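Local coordinates for macrophage migration inhibitory factor-like protein (Entamoeba histolytica, PDB 6CUQ) that belongs to the macrophage migration inhibitory factor family and assembles as a trimer of alpha/beta subunits, at residues T15-I20 with V63-I68; D69-S74 with N105-T110; E31-L36 with C47-V52; S37-K42 with E81-R86. One frame throughout, in Å; residues are numbered along the deposited sequence.

All four contacts belong to one alpha/beta subunit of a trimer. Contacts 1 and 2 share strand 66-72 and lie on opposite sides of the chain's centre, about 21 Å apart between contact centres. Contact 1 is a buried antiparallel pairing with strand 11-16. Contact 2 is a parallel one with strand 102-108, partly buried, with Glu108 and Thr110 exposed toward its end. Backbone bonds dominate both. Contact 3 is the most central and is wholly buried. It lays helix 22-40 on strand 48-53 through sulfur, methyl and hydroxyl groups. Contact 4 uses the same helix against helix 80-95. It is partly buried, and there a salt bridge borders apolar packing. Contacts 3 and 4 meet where Ile35 touches Leu83.

Contact 1: residues T15-I20 with V63-I68; sequences TLSADI and VKSAFI
Thr15 and Phe67 form an antiparallel hydrogen-bonded pair, with Thr15 N to Phe67 O at 2.9 Å and Phe67 N to Thr15 O at 2.8 Å. This joins strands 11-16 and 66-72, the two inner strands of the four-stranded beta sheet of the MIF fold. Leu16 and Ala66 make the next pair, which is non-hydrogen-bonded. Their CA atoms are only 4.0 Å apart, and Leu16 CB rests on Ala66 CB at 3.8 Å. That pair faces the helices: Leu16 touches Ile28 and Ala66 touches Leu91. Thr15 and Phe67 are on the other face, where the Phe67 ring stacks on His11 of the second subunit. Pairing continues past the regular strand through Ser17 N, which donates to Ser65 O at 2.9 Å. Ser17 then turns its side chain to the neighbouring segment. Its OG sits between the backbone N and the carbonyl carbon (chi1 79°) and takes a weak bond from Ser65 N at 3.2 Å. Ser65 OG bonds to Val63 O within its own segment and also to Gln50 NE2 of the second subunit. The two serine oxygens, Ser17 OG and Ser65 OG, lie 3.3 Å apart.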
loop_
_atom_site.group_PDB
_atom_site.type_symbol
_atom_site.label_atom_id
_atom_site.label_comp_id
_atom_site.label_asym_id
_atom_site.label_seq_id
_atom_site.Cartn_x
_atom_site.Cartn_y
_atom_site.Cartn_z
ATOM N N THR B 15 7.672 -0.177 -1.510
ATOM C CA THR B 15 7.867 0.753 -0.411
ATOM C C THR B 15 9.238 0.432 0.166
ATOM O O THR B 15 9.443 -0.654 0.715
ATOM C CB THR B 15 6.752 0.593 0.623
ATOM O OG1 THR B 15 5.475 0.717 -0.022
ATOM C CG2 THR B 15 6.893 1.597 1.775
ATOM N N LEU B 16 10.191 1.338 0.007
ATOM C CA LEU B 16 11.537 1.053 0.475
ATOM C C LEU B 16 12.102 2.238 1.241
ATOM O O LEU B 16 11.695 3.386 1.043
ATOM C CB LEU B 16 12.456 0.666 -0.684
ATOM C CG LEU B 16 13.087 1.738 -1.563
ATOM C CD1 LEU B 16 13.945 1.067 -2.622
ATOM C CD2 LEU B 16 12.056 2.634 -2.197
ATOM N N SER B 17 13.036 1.940 2.142
ATOM C CA SER B 17 13.567 2.939 3.056
ATOM C C SER B 17 15.059 3.193 2.866
ATOM O O SER B 17 15.740 3.605 3.803
ATOM C CB SER B 17 13.290 2.521 4.501
ATOM O OG SER B 17 14.234 1.550 4.900
ATOM N N ALA B 18 15.591 2.977 1.676
ATOM C CA ALA B 18 16.989 3.297 1.431
ATOM C C ALA B 18 17.138 4.771 1.083
ATOM O O ALA B 18 16.216 5.408 0.574
ATOM C CB ALA B 18 17.565 2.436 0.310
ATOM N N ASP B 19 18.320 5.308 1.360
ATOM C CA ASP B 19 18.691 6.670 0.971
ATOM C C ASP B 19 19.244 6.613 -0.455
ATOM O O ASP B 19 20.422 6.331 -0.674
ATOM C CB ASP B 19 19.699 7.226 1.983
ATOM C CG ASP B 19 20.297 8.563 1.568
ATOM O OD1 ASP B 19 19.606 9.366 0.909
ATOM O OD2 ASP B 19 21.486 8.805 1.877
ATOM N N ILE B 20 18.379 6.847 -1.453
ATOM C CA ILE B 20 18.760 6.726 -2.862
ATOM C C ILE B 20 18.293 7.936 -3.672
ATOM O O ILE B 20 17.349 8.639 -3.304
ATOM C CB ILE B 20 18.202 5.432 -3.482
ATOM C CG1 ILE B 20 16.736 5.279 -3.107
ATOM C CG2 ILE B 20 18.964 4.214 -2.988
ATOM C CD1 ILE B 20 16.066 4.139 -3.809
ATOM N N VAL B 63 16.822 -0.045 9.619
ATOM C CA VAL B 63 17.778 -0.488 8.607
ATOM C C VAL B 63 17.158 -0.354 7.214
ATOM O O VAL B 63 15.932 -0.255 7.064
ATOM C CB VAL B 63 18.243 -1.941 8.909
ATOM C CG1 VAL B 63 17.109 -2.937 8.688
ATOM C CG2 VAL B 63 19.503 -2.325 8.129
ATOM N N LYS B 64 18.015 -0.314 6.187
ATOM C CA LYS B 64 17.538 -0.334 4.808
ATOM C C LYS B 64 16.661 -1.554 4.607
ATOM O O LYS B 64 17.091 -2.684 4.854
ATOM C CB LYS B 64 18.694 -0.444 3.823
ATOM C CG LYS B 64 19.625 0.699 3.663
ATOM C CD LYS B 64 20.931 0.110 3.154
ATOM C CE LYS B 64 21.854 1.168 2.595
ATOM N NZ LYS B 64 23.208 0.601 2.317
ATOM N N SER B 65 15.448 -1.331 4.125
ATOM C CA SER B 65 14.477 -2.407 4.050
ATOM C C SER B 65 13.444 -2.034 3.005
ATOM O O SER B 65 13.434 -0.924 2.481
ATOM C CB SER B 65 13.815 -2.664 5.413
ATOM O OG SER B 65 13.394 -1.456 6.007
ATOM N N ALA B 66 12.564 -2.980 2.720
ATOM C CA ALA B 66 11.545 -2.749 1.717
ATOM C C ALA B 66 10.375 -3.672 1.989
ATOM O O ALA B 66 10.491 -4.653 2.724
ATOM C CB ALA B 66 12.085 -2.969 0.295
ATOM N N PHE B 67 9.237 -3.314 1.405
ATOM C CA PHE B 67 8.063 -4.167 1.311
ATOM C C PHE B 67 7.540 -4.026 -0.113
ATOM O O PHE B 67 7.318 -2.905 -0.580
ATOM C CB PHE B 67 7.004 -3.762 2.344
ATOM C CG PHE B 67 5.807 -4.662 2.373
ATOM C CD1 PHE B 67 4.634 -4.309 1.729
ATOM C CD2 PHE B 67 5.856 -5.863 3.059
ATOM C CE1 PHE B 67 3.533 -5.147 1.755
ATOM C CE2 PHE B 67 4.760 -6.703 3.105
ATOM C CZ PHE B 67 3.598 -6.345 2.454
ATOM N N ILE B 68 7.349 -5.150 -0.799
ATOM C CA ILE B 68 7.018 -5.156 -2.226
ATOM C C ILE B 68 5.670 -5.849 -2.377
ATOM O O ILE B 68 5.542 -7.048 -2.105
ATOM C CB ILE B 68 8.098 -5.848 -3.068
ATOM C CG1 ILE B 68 9.465 -5.216 -2.786
ATOM C CG2 ILE B 68 7.767 -5.719 -4.548
ATOM C CD1 ILE B 68 10.632 -5.906 -3.472
#

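Contact 2: residues D69-S74 with N105-T110; sequences DIKSIS and NFTEMT
Ile70 and Phe106 share a first torsion, which sets their paired side chains side by side. Ile70 CG1 and Phe106 CG are both turned anti to their own carbonyl carbons (chi1 -52° and -55°), and the two side chains point the same way. Ile70 CB reaches Phe106 CD1 at 3.7 Å, and Ile70 CG1 reaches Phe106 CE1 at 3.8 Å. Helix 80-95 lies over this face, with Tyr87 on Ile70 and Leu83 on Phe106. The two backbones are parallel neighbours, the strands of a beta-alpha-beta unit whose crossover is helix 80-95. Ile70 and Ser72 each bond to residues 105-110 through both N and O. Ile70 N meets Asn105 O at 2.8 Å, and Met109 N, just beyond the strand, meets Ser72 O at 2.7 Å. On the other face Lys71 lies alongside Thr107, with Lys71 CG 3.8 Å from Thr107 CB. Its chain bends at chi3 (138°), and CE keeps touching Thr107. Asp69 OD1 lies against Asn105 CB at 3.8 Å. Near the strand ends, the carboxylate of Glu108 passes close to Ser74 CA, with Glu108 CD at 3.6 Å. Glu108 OE2 is bonded to the backbone N atoms of Leu76 and Lys77. Ser72 and Glu108 thus bring polar groups to the helix-side face, beyond the apolar Ile70-Phe106 pair. The opposite face carries Asp69, Lys71 and Asn105, and there Lys71 NZ bonds to Asn105 OD1 of the third subunit, a polar link between subunits.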
loop_
_atom_site.group_PDB
_atom_site.type_symbol
_atom_site.label_atom_id
_atom_site.label_comp_id
_atom_site.label_asym_id
_atom_site.label_seq_id
_atom_site.Cartn_x
_atom_site.Cartn_y
_atom_site.Cartn_z
ATOM N N ASP B 69 4.662 -5.092 -2.800
ATOM C CA ASP B 69 3.286 -5.571 -2.896
ATOM C C ASP B 69 3.002 -5.872 -4.367
ATOM O O ASP B 69 2.781 -4.955 -5.162
ATOM C CB ASP B 69 2.336 -4.511 -2.347
ATOM C CG ASP B 69 1.037 -5.083 -1.849
ATOM O OD1 ASP B 69 0.781 -6.298 -2.029
ATOM O OD2 ASP B 69 0.244 -4.288 -1.307
ATOM N N ILE B 70 2.998 -7.157 -4.728
ATOM C CA ILE B 70 2.760 -7.593 -6.104
ATOM C C ILE B 70 1.306 -8.016 -6.244
ATOM O O ILE B 70 0.817 -8.865 -5.484
ATOM C CB ILE B 70 3.682 -8.759 -6.501
ATOM C CG1 ILE B 70 5.149 -8.440 -6.204
ATOM C CG2 ILE B 70 3.439 -9.155 -7.972
ATOM C CD1 ILE B 70 5.743 -7.456 -7.134
ATOM N N LYS B 71 0.628 -7.462 -7.240
ATOM C CA LYS B 71 -0.784 -7.732 -7.463
ATOM C C LYS B 71 -1.042 -7.897 -8.954
ATOM O O LYS B 71 -0.385 -7.253 -9.778
ATOM C CB LYS B 71 -1.659 -6.617 -6.866
ATOM C CG LYS B 71 -1.673 -6.604 -5.329
ATOM C CD LYS B 71 -2.581 -5.514 -4.816
ATOM C CE LYS B 71 -3.404 -5.988 -3.642
ATOM N NZ LYS B 71 -4.515 -5.047 -3.336
ATOM N N SER B 72 -1.961 -8.802 -9.297
ATOM C CA SER B 72 -2.296 -9.042 -10.695
ATOM C C SER B 72 -3.621 -9.781 -10.780
ATOM O O SER B 72 -4.162 -10.248 -9.776
ATOM C CB SER B 72 -1.212 -9.855 -11.398
ATOM O OG SER B 72 -1.159 -11.152 -10.852
ATOM N N ILE B 73 -4.130 -9.893 -12.006
ATOM C CA ILE B 73 -5.338 -10.698 -12.278
ATOM C C ILE B 73 -4.841 -12.093 -12.642
ATOM O O ILE B 73 -4.742 -12.474 -13.810
ATOM C CB ILE B 73 -6.215 -10.074 -13.368
ATOM C CG1 ILE B 73 -6.541 -8.616 -13.041
ATOM C CG2 ILE B 73 -7.508 -10.858 -13.548
ATOM C CD1 ILE B 73 -7.461 -7.976 -14.085
ATOM N N SER B 74 -4.502 -12.874 -11.610
ATOM C CA SER B 74 -3.902 -14.201 -11.774
ATOM C C SER B 74 -2.538 -14.121 -12.462
ATOM O O SER B 74 -2.065 -13.027 -12.787
ATOM C CB SER B 74 -4.843 -15.128 -12.563
ATOM O OG SER B 74 -4.507 -16.496 -12.397
ATOM N N ASN B 105 4.650 -9.567 -0.891
ATOM C CA ASN B 105 3.294 -10.099 -0.845
ATOM C C ASN B 105 2.781 -10.291 -2.265
ATOM O O ASN B 105 3.035 -9.464 -3.149
ATOM C CB ASN B 105 2.361 -9.164 -0.068
ATOM C CG ASN B 105 2.270 -9.527 1.406
ATOM O OD1 ASN B 105 1.389 -9.046 2.123
ATOM N ND2 ASN B 105 3.180 -10.387 1.862
ATOM N N PHE B 106 2.051 -11.379 -2.475
ATOM C CA PHE B 106 1.491 -11.717 -3.773
ATOM C C PHE B 106 -0.009 -11.899 -3.631
ATOM O O PHE B 106 -0.473 -12.637 -2.756
ATOM C CB PHE B 106 2.140 -12.978 -4.340
ATOM C CG PHE B 106 3.627 -12.889 -4.414
ATOM C CD1 PHE B 106 4.241 -12.309 -5.510
ATOM C CD2 PHE B 106 4.412 -13.340 -3.367
ATOM C CE1 PHE B 106 5.616 -12.209 -5.576
ATOM C CE2 PHE B 106 5.785 -13.239 -3.422
ATOM C CZ PHE B 106 6.389 -12.670 -4.532
ATOM N N THR B 107 -0.761 -11.235 -4.504
ATOM C CA THR B 107 -2.210 -11.184 -4.385
ATOM C C THR B 107 -2.812 -11.248 -5.779
ATOM O O THR B 107 -2.536 -10.389 -6.624
ATOM C CB THR B 107 -2.644 -9.908 -3.656
ATOM O OG1 THR B 107 -1.931 -9.800 -2.412
ATOM C CG2 THR B 107 -4.129 -9.947 -3.362
ATOM N N GLU B 108 -3.618 -12.271 -6.025
ATOM C CA GLU B 108 -4.351 -12.394 -7.277
ATOM C C GLU B 108 -5.747 -11.806 -7.112
ATOM O O GLU B 108 -6.481 -12.182 -6.191
ATOM C CB GLU B 108 -4.436 -13.858 -7.713
ATOM C CG GLU B 108 -3.094 -14.491 -8.077
ATOM C CD GLU B 108 -3.241 -15.880 -8.693
ATOM O OE1 GLU B 108 -4.348 -16.455 -8.615
ATOM O OE2 GLU B 108 -2.250 -16.398 -9.254
ATOM N N MET B 109 -6.126 -10.918 -8.027
ATOM C CA MET B 109 -7.394 -10.208 -7.966
ATOM C C MET B 109 -8.317 -10.680 -9.081
ATOM O O MET B 109 -7.863 -10.988 -10.186
ATOM C CB MET B 109 -7.187 -8.698 -8.096
ATOM C CG MET B 109 -6.110 -8.107 -7.198
ATOM S SD MET B 109 -6.698 -7.847 -5.515
ATOM C CE MET B 109 -8.186 -6.889 -5.807
ATOM N N THR B 110 -9.607 -10.772 -8.773
ATOM C CA THR B 110 -10.594 -11.029 -9.807
ATOM C C THR B 110 -10.766 -9.773 -10.654
ATOM O O THR B 110 -10.538 -8.651 -10.188
ATOM C CB THR B 110 -11.934 -11.453 -9.200
ATOM O OG1 THR B 110 -12.442 -10.400 -8.375
ATOM C CG2 THR B 110 -11.763 -12.696 -8.352
#

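Contact 3: residues E31-L36 with C47-V52; sequences ESMKIL and CATQVV
Met33 meets Cys47 and Thr49 at the start of strand 48-53, and its side chain can be followed outward from helix 22-40. Its CB is 4.3 Å from Cys47 CB. CG is anti to the carbonyl carbon (chi1 -74°), and this carries it to Thr49, where it lies 3.7 Å from OG1. SD comes next and sits 3.5 Å from Cys47 O, with Ala48 CA also close by. At the tip the chain bends about the CG-SD bond (chi3 -69°). Gly60 of the third subunit packs on this side chain.

One turn further along the helix, Leu36 approaches the same segment. Its CB touches Cys47 SG at 4.0 Å, and its CD1 reaches Ala48 O at 3.6 Å. Helix 22-40 is the crossover of a beta-alpha-beta unit that links strands 11-16 and 48-53. The short helix and strand segments run in roughly opposed directions, with 144° between them, and their axes come within 7.5 Å. The strand does not end the sheet in the trimer. Residues Ala48 to Val51 pair in antiparallel fashion with a strand of the third subunit.

A buried pair of hydroxyls lies beside these side chains. Ser32 OG is 2.7 Å from Thr49 OG1. Ser32 OG is also hydrogen-bonded to Tyr87 OH of helix 80-95. Thr49 OG1 bonds to Ala48 O in its own strand, coming from above the carbonyl plane. Thr49 CG2 lies 3.4 Å from Ser32 OG.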
loop_
_atom_site.group_PDB
_atom_site.type_symbol
_atom_site.label_atom_id
_atom_site.label_comp_id
_atom_site.label_asym_id
_atom_site.label_seq_id
_atom_site.Cartn_x
_atom_site.Cartn_y
_atom_site.Cartn_z
ATOM N N GLU B 31 13.155 -1.395 -14.025
ATOM C CA GLU B 31 13.537 -2.803 -13.939
ATOM C C GLU B 31 12.411 -3.648 -13.354
ATOM O O GLU B 31 12.246 -4.814 -13.729
ATOM C CB GLU B 31 14.799 -2.955 -13.094
ATOM C CG GLU B 31 16.052 -2.466 -13.761
ATOM C CD GLU B 31 16.340 -3.178 -15.058
ATOM O OE1 GLU B 31 16.054 -4.397 -15.166
ATOM O OE2 GLU B 31 16.892 -2.519 -15.957
ATOM N N SER B 32 11.650 -3.086 -12.411
ATOM C CA SER B 32 10.512 -3.802 -11.842
ATOM C C SER B 32 9.509 -4.175 -12.925
ATOM O O SER B 32 9.038 -5.320 -13.003
ATOM C CB SER B 32 9.852 -2.937 -10.762
ATOM O OG SER B 32 8.554 -3.397 -10.452
ATOM N N MET B 33 9.203 -3.225 -13.805
ATOM C CA MET B 33 8.259 -3.514 -14.878
ATOM C C MET B 33 8.819 -4.557 -15.840
ATOM O O MET B 33 8.089 -5.460 -16.267
ATOM C CB MET B 33 7.896 -2.222 -15.601
ATOM C CG MET B 33 6.966 -1.324 -14.799
ATOM S SD MET B 33 6.586 0.222 -15.631
ATOM C CE MET B 33 8.152 1.082 -15.582
ATOM N N LYS B 34 10.121 -4.491 -16.150
ATOM C CA LYS B 34 10.723 -5.549 -16.963
ATOM C C LYS B 34 10.609 -6.906 -16.276
ATOM O O LYS B 34 10.264 -7.908 -16.916
ATOM C CB LYS B 34 12.191 -5.236 -17.275
ATOM C CG LYS B 34 12.415 -4.301 -18.459
ATOM C CD LYS B 34 13.848 -3.823 -18.521
ATOM C CE LYS B 34 14.768 -4.900 -19.027
ATOM N NZ LYS B 34 16.177 -4.529 -18.739
ATOM N N ILE B 35 10.903 -6.954 -14.969
ATOM C CA ILE B 35 10.826 -8.205 -14.208
ATOM C C ILE B 35 9.419 -8.775 -14.259
ATOM O O ILE B 35 9.220 -9.961 -14.548
ATOM C CB ILE B 35 11.251 -7.972 -12.747
ATOM C CG1 ILE B 35 12.753 -7.742 -12.614
ATOM C CG2 ILE B 35 10.803 -9.137 -11.878
ATOM C CD1 ILE B 35 13.164 -7.366 -11.187
ATOM N N LEU B 36 8.422 -7.929 -13.988
ATOM C CA LEU B 36 7.029 -8.359 -14.024
ATOM C C LEU B 36 6.684 -8.949 -15.383
ATOM O O LEU B 36 6.116 -10.043 -15.476
ATOM C CB LEU B 36 6.131 -7.161 -13.718
ATOM C CG LEU B 36 6.159 -6.677 -12.268
ATOM C CD1 LEU B 36 5.353 -5.418 -12.111
ATOM C CD2 LEU B 36 5.600 -7.760 -11.345
ATOM N N CYS B 47 2.349 -3.690 -17.573
ATOM C CA CYS B 47 3.034 -3.767 -16.286
ATOM C C CYS B 47 3.294 -2.370 -15.743
ATOM O O CYS B 47 3.690 -1.466 -16.484
ATOM C CB CYS B 47 4.351 -4.527 -16.424
ATOM S SG CYS B 47 4.163 -6.217 -17.044
ATOM N N ALA B 48 3.074 -2.198 -14.441
ATOM C CA ALA B 48 3.161 -0.891 -13.812
ATOM C C ALA B 48 3.851 -1.032 -12.464
ATOM O O ALA B 48 3.877 -2.115 -11.873
ATOM C CB ALA B 48 1.779 -0.249 -13.641
ATOM N N THR B 49 4.438 0.074 -12.001
ATOM C CA THR B 49 5.174 0.080 -10.745
ATOM C C THR B 49 5.219 1.491 -10.164
ATOM O O THR B 49 5.434 2.473 -10.884
ATOM C CB THR B 49 6.588 -0.491 -10.935
ATOM O OG1 THR B 49 6.487 -1.892 -11.206
ATOM C CG2 THR B 49 7.454 -0.297 -9.693
ATOM N N GLN B 50 5.004 1.566 -8.851
ATOM C CA GLN B 50 5.169 2.774 -8.060
ATOM C C GLN B 50 6.196 2.499 -6.967
ATOM O O GLN B 50 6.108 1.479 -6.271
ATOM C CB GLN B 50 3.841 3.214 -7.432
ATOM C CG GLN B 50 2.728 3.447 -8.434
ATOM C CD GLN B 50 3.062 4.555 -9.434
ATOM O OE1 GLN B 50 3.816 5.474 -9.120
ATOM N NE2 GLN B 50 2.487 4.479 -10.640
ATOM N N VAL B 51 7.170 3.395 -6.835
ATOM C CA VAL B 51 8.230 3.295 -5.838
ATOM C C VAL B 51 7.989 4.356 -4.772
ATOM O O VAL B 51 7.945 5.551 -5.081
ATOM C CB VAL B 51 9.617 3.458 -6.472
ATOM C CG1 VAL B 51 10.689 3.239 -5.425
ATOM C CG2 VAL B 51 9.773 2.479 -7.627
ATOM N N VAL B 52 7.846 3.927 -3.514
ATOM C CA VAL B 52 7.486 4.824 -2.423
ATOM C C VAL B 52 8.621 4.839 -1.400
ATOM O O VAL B 52 9.042 3.782 -0.915
ATOM C CB VAL B 52 6.153 4.392 -1.783
ATOM C CG1 VAL B 52 5.839 5.209 -0.505
ATOM C CG2 VAL B 52 5.020 4.466 -2.831
#

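Contact 4: residues S37-K42 with E81-R86; sequences SEVIGK and EGLSDR
Val39 and Leu83 form the close-packed part of this contact. Val39 CG1 lies 3.7 Å from Leu83 CG, and Leu83 CD2 touches both CG1 and CB of the valine. The two side chains meet at a slant. CG1 of Val39 is anti to the backbone N (chi1 175°), and this directs it at the leucine. Ile40 adds a looser touch, with its CG1 4.3 Å from Leu83 CD1. On the inner side Leu83 also packs on Ile35 and on Phe106 of strand 102-108. Ile40 packs on Pro10 and Leu76.

Here the C-terminal end of helix 22-40 meets the early turns of helix 80-95. These are the two long helices that pack on one face of the sheet in the MIF fold. Helix 80-95 also faces the second subunit, where Asp85 OD2 is hydrogen-bonded to His118 ND1 of that chain.

Toward solvent the contact becomes polar and more open. Arg86 runs past Val39 in the opposite direction, with its CD 3.9 Å from Val39 CG2. Its chain bends at chi3 (67°) and turns the guanidinium toward exposed Glu38. There Arg86 NH1 donates to Glu38 OE1 at 2.7 Å, in a nearly straight hydrogen bond that forms part of a salt bridge. The oxygen lies at the edge of the guanidinium and near its plane. The carboxylate and guanidinium planes are nearly coplanar. Arg86 NH2 is further off, 3.6 Å from Glu38 OE1, and the bridge therefore rests on a single N-H of NH1.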
loop_
_atom_site.group_PDB
_atom_site.type_symbol
_atom_site.label_atom_id
_atom_site.label_comp_id
_atom_site.label_asym_id
_atom_site.label_seq_id
_atom_site.Cartn_x
_atom_site.Cartn_y
_atom_site.Cartn_z
ATOM N N SER B 37 7.054 -8.242 -16.457
ATOM C CA SER B 37 6.703 -8.689 -17.797
ATOM C C SER B 37 7.412 -9.989 -18.154
ATOM O O SER B 37 6.807 -10.892 -18.747
ATOM C CB SER B 37 7.030 -7.580 -18.809
ATOM O OG SER B 37 7.669 -8.088 -19.976
ATOM N N GLU B 38 8.692 -10.110 -17.795
ATOM C CA GLU B 38 9.445 -11.302 -18.179
ATOM C C GLU B 38 8.985 -12.524 -17.392
ATOM O O GLU B 38 8.923 -13.635 -17.937
ATOM C CB GLU B 38 10.942 -11.050 -18.005
ATOM C CG GLU B 38 11.490 -9.999 -18.965
ATOM C CD GLU B 38 12.855 -9.462 -18.570
ATOM O OE1 GLU B 38 13.467 -10.001 -17.626
ATOM O OE2 GLU B 38 13.308 -8.484 -19.205
ATOM N N VAL B 39 8.676 -12.350 -16.110
ATOM C CA VAL B 39 8.345 -13.494 -15.264
ATOM C C VAL B 39 6.855 -13.834 -15.321
ATOM O O VAL B 39 6.480 -14.995 -15.510
ATOM C CB VAL B 39 8.811 -13.223 -13.817
ATOM C CG1 VAL B 39 8.359 -14.348 -12.884
ATOM C CG2 VAL B 39 10.336 -13.030 -13.770
ATOM N N ILE B 40 5.964 -12.846 -15.205
ATOM C CA ILE B 40 4.539 -13.166 -15.312
ATOM C C ILE B 40 4.123 -13.412 -16.764
ATOM O O ILE B 40 3.098 -14.064 -17.007
ATOM C CB ILE B 40 3.706 -12.063 -14.639
ATOM C CG1 ILE B 40 4.012 -12.042 -13.157
ATOM C CG2 ILE B 40 2.217 -12.290 -14.815
ATOM C CD1 ILE B 40 3.186 -11.063 -12.404
ATOM N N GLY B 41 4.914 -12.963 -17.736
ATOM C CA GLY B 41 4.710 -13.361 -19.117
ATOM C C GLY B 41 3.768 -12.525 -19.950
ATOM O O GLY B 41 3.327 -12.998 -21.005
ATOM N N LYS B 42 3.428 -11.325 -19.520
ATOM C CA LYS B 42 2.481 -10.474 -20.226
ATOM C C LYS B 42 3.227 -9.448 -21.067
ATOM O O LYS B 42 4.444 -9.296 -20.940
ATOM C CB LYS B 42 1.562 -9.787 -19.213
ATOM N N GLU B 81 8.391 -17.543 -6.337
ATOM C CA GLU B 81 9.799 -17.699 -5.992
ATOM C C GLU B 81 10.694 -16.907 -6.942
ATOM O O GLU B 81 11.574 -16.151 -6.504
ATOM C CB GLU B 81 10.192 -19.166 -5.975
ATOM C CG GLU B 81 11.641 -19.319 -5.605
ATOM C CD GLU B 81 11.918 -20.580 -4.826
ATOM O OE1 GLU B 81 11.061 -21.488 -4.851
ATOM O OE2 GLU B 81 12.969 -20.629 -4.152
ATOM N N GLY B 82 10.487 -17.069 -8.250
ATOM C CA GLY B 82 11.289 -16.327 -9.206
ATOM C C GLY B 82 11.151 -14.829 -9.030
ATOM O O GLY B 82 12.122 -14.081 -9.171
ATOM N N LEU B 83 9.945 -14.369 -8.710
ATOM C CA LEU B 83 9.756 -12.944 -8.471
ATOM C C LEU B 83 10.496 -12.487 -7.221
ATOM O O LEU B 83 11.101 -11.408 -7.216
ATOM C CB LEU B 83 8.272 -12.625 -8.377
ATOM C CG LEU B 83 7.536 -12.562 -9.712
ATOM C CD1 LEU B 83 6.058 -12.542 -9.445
ATOM C CD2 LEU B 83 7.937 -11.293 -10.446
ATOM N N SER B 84 10.469 -13.288 -6.150
ATOM C CA SER B 84 11.190 -12.902 -4.941
ATOM C C SER B 84 12.685 -12.787 -5.211
ATOM O O SER B 84 13.338 -11.845 -4.744
ATOM C CB SER B 84 10.917 -13.900 -3.818
ATOM O OG SER B 84 9.527 -14.110 -3.670
ATOM N N ASP B 85 13.241 -13.729 -5.979
ATOM C CA ASP B 85 14.672 -13.698 -6.258
ATOM C C ASP B 85 15.063 -12.475 -7.092
ATOM O O ASP B 85 16.060 -11.806 -6.790
ATOM C CB ASP B 85 15.088 -14.996 -6.956
ATOM C CG ASP B 85 16.561 -15.017 -7.311
ATOM O OD1 ASP B 85 16.899 -15.146 -8.509
ATOM O OD2 ASP B 85 17.385 -14.869 -6.389
ATOM N N ARG B 86 14.271 -12.138 -8.115
ATOM C CA ARG B 86 14.648 -11.033 -8.995
ATOM C C ARG B 86 14.502 -9.680 -8.303
ATOM O O ARG B 86 15.337 -8.788 -8.497
ATOM C CB ARG B 86 13.844 -11.101 -10.293
ATOM C CG ARG B 86 14.201 -12.335 -11.101
ATOM C CD ARG B 86 13.996 -12.161 -12.577
ATOM N NE ARG B 86 14.924 -11.199 -13.157
ATOM C CZ ARG B 86 14.756 -10.652 -14.357
ATOM N NH1 ARG B 86 13.696 -10.976 -15.079
ATOM N NH2 ARG B 86 15.635 -9.775 -14.823
#